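Local coordinates for protein terminal uridylyltransferase 1 (Trypanosoma brucei, PDB 5HZD) that adds uridines from UTP to the 3' ends of guide RNAs, ribosomal RNAs and some mRNAs during mitochondrial RNA editing, at residues A[224-229]-A[243-248]. Residues are numbered along the deposited sequence; the frame is centred on the assembly and turned at random.
Sequences GPTGVQ and TLESTT
Gly227 and Glu245 close the open end of the antiparallel hairpin formed by strands 228-233 and 239-244, the first an outermost strand of a four-stranded antiparallel sheet far from the UTP, metal and zinc sites. Here Glu245 N donates to Gly227 O at 2.8 Å. That bond is bent, with 139° at the hydrogen and the donor tilted from the carbonyl plane, and the same oxygen also takes a CA-H...O contact from Leu244. Gln229 N reaches Thr243 O at 2.8 Å and, unlike the first donor, lies in the carbonyl plane. Between the two bonds lies the non-hydrogen-bonded pair Val228 and Leu244, whose CG2 and CD1 meet at 3.8 Å; Val228 also leans on helix 209-223 and Leu244 on helix 247-254.

Beside this apolar pair, the Gln229 amide passes over the Glu245 backbone, NE2 lying 3.5 Å from Glu245 CA, while OE1 accepts from Arg197 NH1. This guanidinium nitrogen also donates to Leu244 O, so one arginine ties both strands together.

With CG between the backbone N and carbonyl carbon (chi1 69°) and the chain extended beyond, the Glu245 carboxylate arrives beside Thr226 and Gly227, at the end of the type I turn 224-227 that Gly227 N closes onto Gly224 O (3.2 Å). Its OE2 receives a weak bond from Thr226 OG1, 3.3 Å long, and comes within 2.9 Å of Thr226 O, acceptor against acceptor. That pairing may be unfavourable for a charged carboxylate and could raise its pKa somewhat. The strand backbones and the shared arginine thus supply the firm polar links, whereas the glutamate's hold on the turn looks much weaker.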
ATOM      1  N   GLY A 224     -12.330  20.202  24.444  1.00 34.23           N
ATOM      2  CA  GLY A 224     -13.212  21.320  24.151  1.00 41.18           C
ATOM      3  C   GLY A 224     -14.573  21.159  24.796  1.00 44.95           C
ATOM      4  O   GLY A 224     -14.849  20.126  25.403  1.00 43.05           O
ATOM      5  N   PRO A 225     -15.439  22.183  24.654  1.00 49.24           N
ATOM      6  CA  PRO A 225     -16.702  22.326  25.392  1.00 49.78           C
ATOM      7  C   PRO A 225     -17.765  21.271  25.088  1.00 45.21           C
ATOM      8  O   PRO A 225     -18.653  21.063  25.912  1.00 40.55           O
ATOM      9  CB  PRO A 225     -17.197  23.719  24.973  1.00 50.88           C
ATOM     10  CG  PRO A 225     -16.569  23.951  23.634  1.00 50.45           C
ATOM     11  CD  PRO A 225     -15.219  23.297  23.712  1.00 49.48           C
ATOM     12  N   THR A 226     -17.696  20.613  23.940  1.00 45.56           N
ATOM     13  CA  THR A 226     -18.699  19.597  23.626  1.00 48.82           C
ATOM     14  C   THR A 226     -18.164  18.177  23.793  1.00 41.31           C
ATOM     15  O   THR A 226     -18.918  17.203  23.695  1.00 41.42           O
ATOM     16  CB  THR A 226     -19.260  19.756  22.190  1.00 61.14           C
ATOM     17  OG1 THR A 226     -18.186  19.730  21.240  1.00 62.90           O
ATOM     18  CG2 THR A 226     -20.034  21.063  22.059  1.00 63.75           C
ATOM     19  N   GLY A 227     -16.866  18.064  24.062  1.00 36.58           N
ATOM     20  CA  GLY A 227     -16.202  16.770  24.041  1.00 31.85           C
ATOM     21  C   GLY A 227     -16.516  15.820  25.184  1.00 29.23           C
ATOM     22  O   GLY A 227     -16.414  14.614  25.030  1.00 30.81           O
ATOM     23  N   VAL A 228     -16.872  16.346  26.347  1.00 31.27           N
ATOM     24  CA  VAL A 228     -17.080  15.481  27.498  1.00 29.05           C
ATOM     25  C   VAL A 228     -18.554  15.243  27.746  1.00 32.03           C
ATOM     26  O   VAL A 228     -19.307  16.187  28.017  1.00 38.37           O
ATOM     27  CB  VAL A 228     -16.481  16.078  28.778  1.00 31.04           C
ATOM     28  CG1 VAL A 228     -16.965  15.288  29.986  1.00 32.06           C
ATOM     29  CG2 VAL A 228     -14.967  16.100  28.714  1.00 30.58           C
ATOM     30  N   GLN A 229     -18.980  13.987  27.679  1.00 28.91           N
ATOM     31  CA  GLN A 229     -20.387  13.677  27.925  1.00 31.36           C
ATOM     32  C   GLN A 229     -20.687  13.343  29.373  1.00 34.73           C
ATOM     33  O   GLN A 229     -21.713  13.759  29.902  1.00 33.37           O
ATOM     34  CB  GLN A 229     -20.874  12.549  27.019  1.00 35.70           C
ATOM     35  CG  GLN A 229     -21.043  12.946  25.581  1.00 41.39           C
ATOM     36  CD  GLN A 229     -21.687  11.833  24.769  1.00 45.87           C
ATOM     37  OE1 GLN A 229     -22.026  10.768  25.305  1.00 44.32           O
ATOM     38  NE2 GLN A 229     -21.862  12.074  23.473  1.00 47.94           N
ATOM     39  N   THR A 243     -16.792   9.457  29.634  1.00 22.94           N
ATOM     40  CA  THR A 243     -17.332   9.170  28.316  1.00 21.92           C
ATOM     41  C   THR A 243     -17.247  10.431  27.479  1.00 23.52           C
ATOM     42  O   THR A 243     -17.724  11.494  27.878  1.00 25.61           O
ATOM     43  CB  THR A 243     -18.787   8.709  28.404  1.00 24.56           C
ATOM     44  OG1 THR A 243     -18.832   7.478  29.129  1.00 26.60           O
ATOM     45  CG2 THR A 243     -19.359   8.478  27.005  1.00 23.44           C
ATOM     46  N   LEU A 244     -16.638  10.311  26.314  1.00 18.36           N
ATOM     47  CA  LEU A 244     -16.396  11.455  25.459  1.00 19.47           C
ATOM     48  C   LEU A 244     -17.376  11.377  24.301  1.00 20.97           C
ATOM     49  O   LEU A 244     -18.010  10.348  24.109  1.00 24.28           O
ATOM     50  CB  LEU A 244     -14.950  11.437  24.943  1.00 20.71           C
ATOM     51  CG  LEU A 244     -13.858  11.652  26.006  1.00 20.09           C
ATOM     52  CD1 LEU A 244     -14.211  12.814  26.937  1.00 21.01           C
ATOM     53  CD2 LEU A 244     -13.574  10.397  26.812  1.00 19.12           C
ATOM     54  N   GLU A 245     -17.475  12.450  23.523  1.00 22.85           N
ATOM     55  CA  GLU A 245     -18.503  12.533  22.471  1.00 27.31           C
ATOM     56  C   GLU A 245     -18.213  11.618  21.283  1.00 29.72           C
ATOM     57  O   GLU A 245     -19.121  11.288  20.499  1.00 28.28           O
ATOM     58  CB  GLU A 245     -18.659  13.980  21.997  1.00 29.56           C
ATOM     59  CG  GLU A 245     -17.466  14.520  21.234  1.00 35.26           C
ATOM     60  CD  GLU A 245     -17.606  15.995  20.892  1.00 45.43           C
ATOM     61  OE1 GLU A 245     -16.575  16.638  20.588  1.00 50.26           O
ATOM     62  OE2 GLU A 245     -18.747  16.508  20.928  1.00 50.92           O
ATOM     63  N   SER A 246     -16.957  11.202  21.148  1.00 23.73           N
ATOM     64  CA  SER A 246     -16.547  10.378  20.015  1.00 20.67           C
ATOM     65  C   SER A 246     -15.323   9.568  20.412  1.00 19.87           C
ATOM     66  O   SER A 246     -14.701   9.837  21.432  1.00 21.20           O
ATOM     67  CB  SER A 246     -16.204  11.255  18.817  1.00 22.91           C
ATOM     68  OG  SER A 246     -14.989  11.949  19.027  1.00 21.64           O
ATOM     69  N   THR A 247     -14.990   8.568  19.605  1.00 19.37           N
ATOM     70  CA  THR A 247     -13.765   7.798  19.837  1.00 18.85           C
ATOM     71  C   THR A 247     -12.524   8.652  19.664  1.00 16.70           C
ATOM     72  O   THR A 247     -11.510   8.413  20.308  1.00 16.23           O
ATOM     73  CB  THR A 247     -13.684   6.585  18.884  1.00 20.22           C
ATOM     74  OG1 THR A 247     -13.965   7.021  17.548  1.00 21.42           O
ATOM     75  CG2 THR A 247     -14.701   5.522  19.284  1.00 20.08           C
ATOM     76  N   THR A 248     -12.562   9.637  18.775  1.00 16.58           N
ATOM     77  CA  THR A 248     -11.407  10.502  18.608  1.00 17.81           C
ATOM     78  C   THR A 248     -11.240  11.403  19.842  1.00 16.76           C
ATOM     79  O   THR A 248     -10.117  11.575  20.342  1.00 18.84           O
ATOM     80  CB  THR A 248     -11.508  11.333  17.319  1.00 21.94           C
ATOM     81  OG1 THR A 248     -11.639  10.436  16.202  1.00 20.21           O
ATOM     82  CG2 THR A 248     -10.270  12.156  17.117  1.00 19.99           C
TER